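DNA-damage inducible protein DDI1-like protein (Leishmania major, PDB 5YQ8) acts as an aspartic endopeptidase of the DDI1 family, its retroviral protease-like domain pairing two identical subunits. Local coordinates at residues A19-R33 with Y81-D95. Residues are numbered along the deposited sequence; the frame is centred on the assembly and turned at random.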
loop_
_atom_site.group_PDB
_atom_site.type_symbol
_atom_site.label_atom_id
_atom_site.label_comp_id
_atom_site.label_asym_id
_atom_site.label_seq_id
_atom_site.Cartn_x
_atom_site.Cartn_y
_atom_site.Cartn_z
ATOM N N ALA A 19 12.026 -5.520 2.962
ATOM C CA ALA A 19 11.362 -4.709 1.943
ATOM C C ALA A 19 9.915 -4.470 2.353
ATOM O O ALA A 19 9.200 -5.409 2.617
ATOM C CB ALA A 19 11.394 -5.411 0.574
ATOM N N PHE A 20 9.511 -3.216 2.375
ATOM C CA PHE A 20 8.107 -2.811 2.619
ATOM C C PHE A 20 7.210 -2.966 1.397
ATOM O O PHE A 20 7.595 -2.520 0.332
ATOM C CB PHE A 20 8.107 -1.368 3.017
ATOM C CG PHE A 20 6.766 -0.832 3.464
ATOM C CD1 PHE A 20 6.201 -1.261 4.646
ATOM C CD2 PHE A 20 6.105 0.173 2.724
ATOM C CE1 PHE A 20 5.018 -0.697 5.099
ATOM C CE2 PHE A 20 4.905 0.684 3.154
ATOM C CZ PHE A 20 4.345 0.235 4.335
ATOM N N VAL A 21 6.068 -3.611 1.578
ATOM C CA VAL A 21 5.172 -3.958 0.471
ATOM C C VAL A 21 3.977 -3.002 0.482
ATOM O O VAL A 21 3.054 -3.187 1.300
ATOM C CB VAL A 21 4.664 -5.394 0.577
ATOM C CG1 VAL A 21 3.617 -5.680 -0.503
ATOM C CG2 VAL A 21 5.828 -6.412 0.536
ATOM N N ASP A 22 4.001 -2.018 -0.412
ATOM C CA ASP A 22 3.119 -0.814 -0.368
ATOM C C ASP A 22 2.315 -0.706 -1.618
ATOM O O ASP A 22 2.821 -0.257 -2.612
ATOM C CB ASP A 22 3.994 0.435 -0.229
ATOM C CG ASP A 22 3.233 1.698 0.088
ATOM O OD1 ASP A 22 1.988 1.698 0.039
ATOM O OD2 ASP A 22 3.937 2.720 0.353
ATOM N N SER A 23 1.072 -1.138 -1.601
ATOM C CA SER A 23 0.240 -1.161 -2.809
ATOM C C SER A 23 -0.231 0.203 -3.209
ATOM O O SER A 23 -0.595 0.409 -4.347
ATOM C CB SER A 23 -0.952 -2.133 -2.630
ATOM O OG SER A 23 -2.067 -1.546 -1.945
ATOM N N GLY A 24 -0.205 1.144 -2.290
ATOM C CA GLY A 24 -0.381 2.552 -2.608
ATOM C C GLY A 24 0.799 3.373 -3.053
ATOM O O GLY A 24 0.656 4.564 -3.237
ATOM N N ALA A 25 1.977 2.785 -3.186
ATOM C CA ALA A 25 3.179 3.517 -3.684
ATOM C C ALA A 25 3.325 3.198 -5.156
ATOM O O ALA A 25 3.443 2.035 -5.548
ATOM C CB ALA A 25 4.432 3.086 -2.948
ATOM N N GLN A 26 3.291 4.224 -5.975
ATOM C CA GLN A 26 3.504 4.006 -7.381
ATOM C C GLN A 26 4.962 3.580 -7.705
ATOM O O GLN A 26 5.135 2.821 -8.621
ATOM C CB GLN A 26 3.091 5.240 -8.199
ATOM C CG GLN A 26 3.178 4.993 -9.693
ATOM C CD GLN A 26 2.328 5.938 -10.493
ATOM O OE1 GLN A 26 1.244 5.567 -11.025
ATOM N NE2 GLN A 26 2.815 7.175 -10.615
ATOM N N ASN A 27 5.974 4.047 -6.980
ATOM C CA ASN A 27 7.397 3.738 -7.325
ATOM C C ASN A 27 8.060 2.886 -6.236
ATOM O O ASN A 27 7.780 3.056 -5.050
ATOM C CB ASN A 27 8.171 5.046 -7.523
ATOM C CG ASN A 27 7.551 5.930 -8.612
ATOM O OD1 ASN A 27 7.808 5.709 -9.834
ATOM N ND2 ASN A 27 6.666 6.876 -8.192
ATOM N N SER A 28 8.913 1.954 -6.662
ATOM C CA SER A 28 9.884 1.311 -5.767
ATOM C C SER A 28 11.092 2.209 -5.550
ATOM O O SER A 28 11.565 2.854 -6.489
ATOM C CB SER A 28 10.332 -0.046 -6.301
ATOM O OG SER A 28 9.273 -0.992 -6.200
ATOM N N ILE A 29 11.528 2.293 -4.291
ATOM C CA ILE A 29 12.572 3.202 -3.861
ATOM C C ILE A 29 13.410 2.531 -2.801
ATOM O O ILE A 29 12.884 1.844 -1.956
ATOM C CB ILE A 29 12.015 4.504 -3.291
ATOM C CG1 ILE A 29 11.141 5.265 -4.290
ATOM C CG2 ILE A 29 13.152 5.451 -3.003
ATOM C CD1 ILE A 29 10.167 6.218 -3.640
ATOM N N MET A 30 14.721 2.710 -2.900
ATOM C CA MET A 30 15.710 2.194 -1.998
ATOM C C MET A 30 16.537 3.329 -1.443
ATOM O O MET A 30 16.921 4.242 -2.209
ATOM C CB MET A 30 16.625 1.234 -2.776
ATOM C CG MET A 30 17.887 0.861 -2.051
ATOM S SD MET A 30 18.818 -0.381 -2.974
ATOM C CE MET A 30 17.806 -1.817 -2.860
ATOM N N ASN A 31 16.884 3.264 -0.161
ATOM C CA ASN A 31 17.680 4.365 0.413
ATOM C C ASN A 31 19.125 4.251 -0.009
ATOM O O ASN A 31 19.556 3.195 -0.420
ATOM C CB ASN A 31 17.486 4.529 1.932
ATOM C CG ASN A 31 17.794 3.285 2.694
ATOM O OD1 ASN A 31 18.264 2.301 2.100
ATOM N ND2 ASN A 31 17.469 3.263 3.990
ATOM N N LYS A 32 19.861 5.350 0.026
ATOM C CA LYS A 32 21.278 5.376 -0.373
ATOM C C LYS A 32 22.117 4.390 0.415
ATOM O O LYS A 32 23.000 3.725 -0.150
ATOM C CB LYS A 32 21.880 6.775 -0.210
ATOM C CG LYS A 32 23.366 6.852 -0.586
ATOM C CD LYS A 32 23.868 8.279 -0.722
ATOM C CE LYS A 32 25.369 8.324 -0.997
ATOM N NZ LYS A 32 25.734 9.712 -1.474
ATOM N N ARG A 33 21.789 4.268 1.702
ATOM C CA ARG A 33 22.556 3.481 2.634
ATOM C C ARG A 33 22.486 2.053 2.221
ATOM O O ARG A 33 23.510 1.347 2.327
ATOM C CB ARG A 33 22.024 3.642 4.080
ATOM C CG ARG A 33 22.837 2.868 5.139
ATOM C CD ARG A 33 22.431 3.270 6.566
ATOM N NE ARG A 33 21.036 3.746 6.575
ATOM C CZ ARG A 33 19.955 2.990 6.759
ATOM N NH1 ARG A 33 20.074 1.678 7.011
ATOM N NH2 ARG A 33 18.722 3.554 6.721
ATOM N N TYR A 81 14.163 3.748 -7.706
ATOM C CA TYR A 81 14.886 4.976 -7.463
ATOM C C TYR A 81 15.726 4.847 -6.222
ATOM O O TYR A 81 15.443 4.071 -5.355
ATOM C CB TYR A 81 13.908 6.130 -7.322
ATOM C CG TYR A 81 13.134 6.412 -8.571
ATOM C CD1 TYR A 81 13.789 6.852 -9.729
ATOM C CD2 TYR A 81 11.762 6.289 -8.618
ATOM C CE1 TYR A 81 13.113 7.149 -10.889
ATOM C CE2 TYR A 81 11.070 6.647 -9.779
ATOM C CZ TYR A 81 11.768 7.046 -10.921
ATOM O OH TYR A 81 11.201 7.346 -12.135
ATOM N N VAL A 82 16.777 5.643 -6.148
ATOM C CA VAL A 82 17.624 5.688 -4.982
ATOM C C VAL A 82 17.529 7.094 -4.398
ATOM O O VAL A 82 17.720 8.077 -5.145
ATOM C CB VAL A 82 19.082 5.284 -5.282
ATOM C CG1 VAL A 82 19.917 5.411 -4.040
ATOM C CG2 VAL A 82 19.162 3.834 -5.774
ATOM N N ILE A 83 17.201 7.170 -3.103
ATOM C CA ILE A 83 16.995 8.424 -2.410
ATOM C C ILE A 83 17.739 8.401 -1.074
ATOM O O ILE A 83 17.557 7.471 -0.299
ATOM C CB ILE A 83 15.478 8.662 -2.213
ATOM C CG1 ILE A 83 14.787 8.819 -3.571
ATOM C CG2 ILE A 83 15.246 9.895 -1.365
ATOM C CD1 ILE A 83 13.419 9.471 -3.610
ATOM N N GLU A 84 18.533 9.429 -0.779
ATOM C CA GLU A 84 19.515 9.342 0.319
ATOM C C GLU A 84 18.933 8.981 1.715
ATOM O O GLU A 84 19.241 7.897 2.256
ATOM C CB GLU A 84 20.419 10.602 0.408
ATOM C CG GLU A 84 21.406 10.528 1.609
ATOM C CD GLU A 84 22.096 11.843 1.914
ATOM O OE1 GLU A 84 23.357 11.922 1.852
ATOM O OE2 GLU A 84 21.353 12.797 2.271
ATOM N N ASP A 85 18.139 9.883 2.295
ATOM C CA ASP A 85 17.637 9.682 3.677
ATOM C C ASP A 85 16.164 9.298 3.620
ATOM O O ASP A 85 15.289 10.122 3.704
ATOM C CB ASP A 85 17.807 10.922 4.587
ATOM C CG ASP A 85 19.257 11.255 4.889
ATOM O OD1 ASP A 85 20.067 10.339 5.083
ATOM O OD2 ASP A 85 19.581 12.448 4.942
ATOM N N GLN A 86 15.930 8.001 3.473
ATOM C CA GLN A 86 14.631 7.385 3.546
ATOM C C GLN A 86 14.671 6.433 4.753
ATOM O O GLN A 86 15.627 5.664 4.972
ATOM C CB GLN A 86 14.351 6.648 2.240
ATOM C CG GLN A 86 13.002 5.962 2.172
ATOM C CD GLN A 86 12.805 5.083 0.923
ATOM O OE1 GLN A 86 12.242 5.518 -0.080
ATOM N NE2 GLN A 86 13.202 3.818 1.013
ATOM N N ALA A 87 13.629 6.485 5.560
ATOM C CA ALA A 87 13.624 5.710 6.799
ATOM C C ALA A 87 13.735 4.229 6.463
ATOM O O ALA A 87 14.485 3.500 7.149
ATOM C CB ALA A 87 12.360 5.981 7.618
ATOM N N MET A 88 13.021 3.817 5.383
ATOM C CA MET A 88 12.815 2.411 5.035
ATOM C C MET A 88 13.785 1.999 3.964
ATOM O O MET A 88 13.907 2.662 2.912
ATOM C CB MET A 88 11.372 2.141 4.567
ATOM C CG MET A 88 10.397 2.526 5.630
ATOM S SD MET A 88 8.791 1.826 5.293
ATOM C CE MET A 88 8.200 2.724 3.863
ATOM N N ASP A 89 14.463 0.871 4.212
ATOM C CA ASP A 89 15.537 0.409 3.336
ATOM C C ASP A 89 15.037 0.260 1.902
ATOM O O ASP A 89 15.634 0.803 0.977
ATOM C CB ASP A 89 16.107 -0.899 3.860
ATOM C CG ASP A 89 16.856 -0.700 5.177
ATOM O OD1 ASP A 89 16.898 0.495 5.659
ATOM O OD2 ASP A 89 17.463 -1.717 5.682
ATOM N N LEU A 90 13.909 -0.421 1.726
ATOM C CA LEU A 90 13.443 -0.783 0.430
ATOM C C LEU A 90 11.947 -0.861 0.485
ATOM O O LEU A 90 11.362 -1.496 1.420
ATOM C CB LEU A 90 14.038 -2.151 0.043
ATOM C CG LEU A 90 13.729 -2.665 -1.343
ATOM C CD1 LEU A 90 14.107 -1.674 -2.427
ATOM C CD2 LEU A 90 14.460 -3.976 -1.549
ATOM N N ILE A 91 11.330 -0.229 -0.516
ATOM C CA ILE A 91 9.929 -0.238 -0.727
ATOM C C ILE A 91 9.624 -0.965 -2.059
ATOM O O ILE A 91 10.127 -0.548 -3.151
ATOM C CB ILE A 91 9.385 1.190 -0.751
ATOM C CG1 ILE A 91 9.878 1.907 0.508
ATOM C CG2 ILE A 91 7.890 1.135 -0.757
ATOM C CD1 ILE A 91 9.504 3.348 0.635
ATOM N N ILE A 92 8.851 -2.058 -1.947
ATOM C CA ILE A 92 8.254 -2.719 -3.067
ATOM C C ILE A 92 6.964 -1.964 -3.434
ATOM O O ILE A 92 5.971 -2.051 -2.735
ATOM C CB ILE A 92 7.969 -4.156 -2.729
ATOM C CG1 ILE A 92 9.276 -4.873 -2.462
ATOM C CG2 ILE A 92 7.277 -4.863 -3.905
ATOM C CD1 ILE A 92 9.087 -6.337 -2.174
ATOM N N GLY A 93 6.982 -1.191 -4.510
ATOM C CA GLY A 93 5.769 -0.471 -4.931
ATOM C C GLY A 93 4.894 -1.265 -5.883
ATOM O O GLY A 93 5.174 -2.415 -6.285
ATOM N N LEU A 94 3.837 -0.601 -6.294
ATOM C CA LEU A 94 2.900 -1.117 -7.279
ATOM C C LEU A 94 3.517 -1.375 -8.671
ATOM O O LEU A 94 3.069 -2.224 -9.365
ATOM C CB LEU A 94 1.724 -0.134 -7.360
ATOM C CG LEU A 94 0.378 -0.679 -7.849
ATOM C CD1 LEU A 94 -0.000 -1.894 -7.028
ATOM C CD2 LEU A 94 -0.668 0.406 -7.803
ATOM N N ASP A 95 4.549 -0.678 -9.087
ATOM C CA ASP A 95 5.267 -1.076 -10.290
ATOM C C ASP A 95 5.775 -2.534 -10.283
ATOM O O ASP A 95 5.543 -3.309 -11.232
ATOM C CB ASP A 95 6.458 -0.128 -10.527
ATOM C CG ASP A 95 7.100 0.400 -9.209
ATOM O OD1 ASP A 95 6.455 0.294 -8.098
ATOM O OD2 ASP A 95 8.208 0.987 -9.316
HETATM O O HOH W 1 18.046 0.562 7.846
#
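Ser28 meets the turn into helix 94-99 with both backbone and side chain, in the psi-shaped core of a retropepsin fold: strand 90-92 runs between 15-21, parallel to it (31° between the local axes), and 29-31, antiparallel to it. Gly93 N gives a nearly straight bond to Ser28 OG (2.9 Å), while Ser28 N reaches the syn lone pair of Asp95 OD2 (2.9 Å). Placing OG beside its own backbone N (chi1 -71°) also brings it to Ile91 O, a weak bond. Leu94 N binds Ala25 O at 2.8 Å, so the loop bearing the active-site Asp22 is tied to this helix start. Asp22 N bonds Ile92 O (3.0 Å), continuing the parallel ladder, and beyond it Ser23 OG hydrogen-bonds Ser23 N and Val21 O of the second subunit, the fireman's grip. Over one face of the Phe20 ring lies Met88 SD, 4.1 Å from the centroid and 22° off the normal, a Met-aromatic contact. At the far end Asn31, the N-cap of helix 32-37, hydrogen-bonds Thr34 OG1 through OD1, while ND2 donates to Gln86 O (3.2 Å), in the amide plane of Asn31, and to Asp89 OD1 (3.3 Å), approached from above its carboxylate plane.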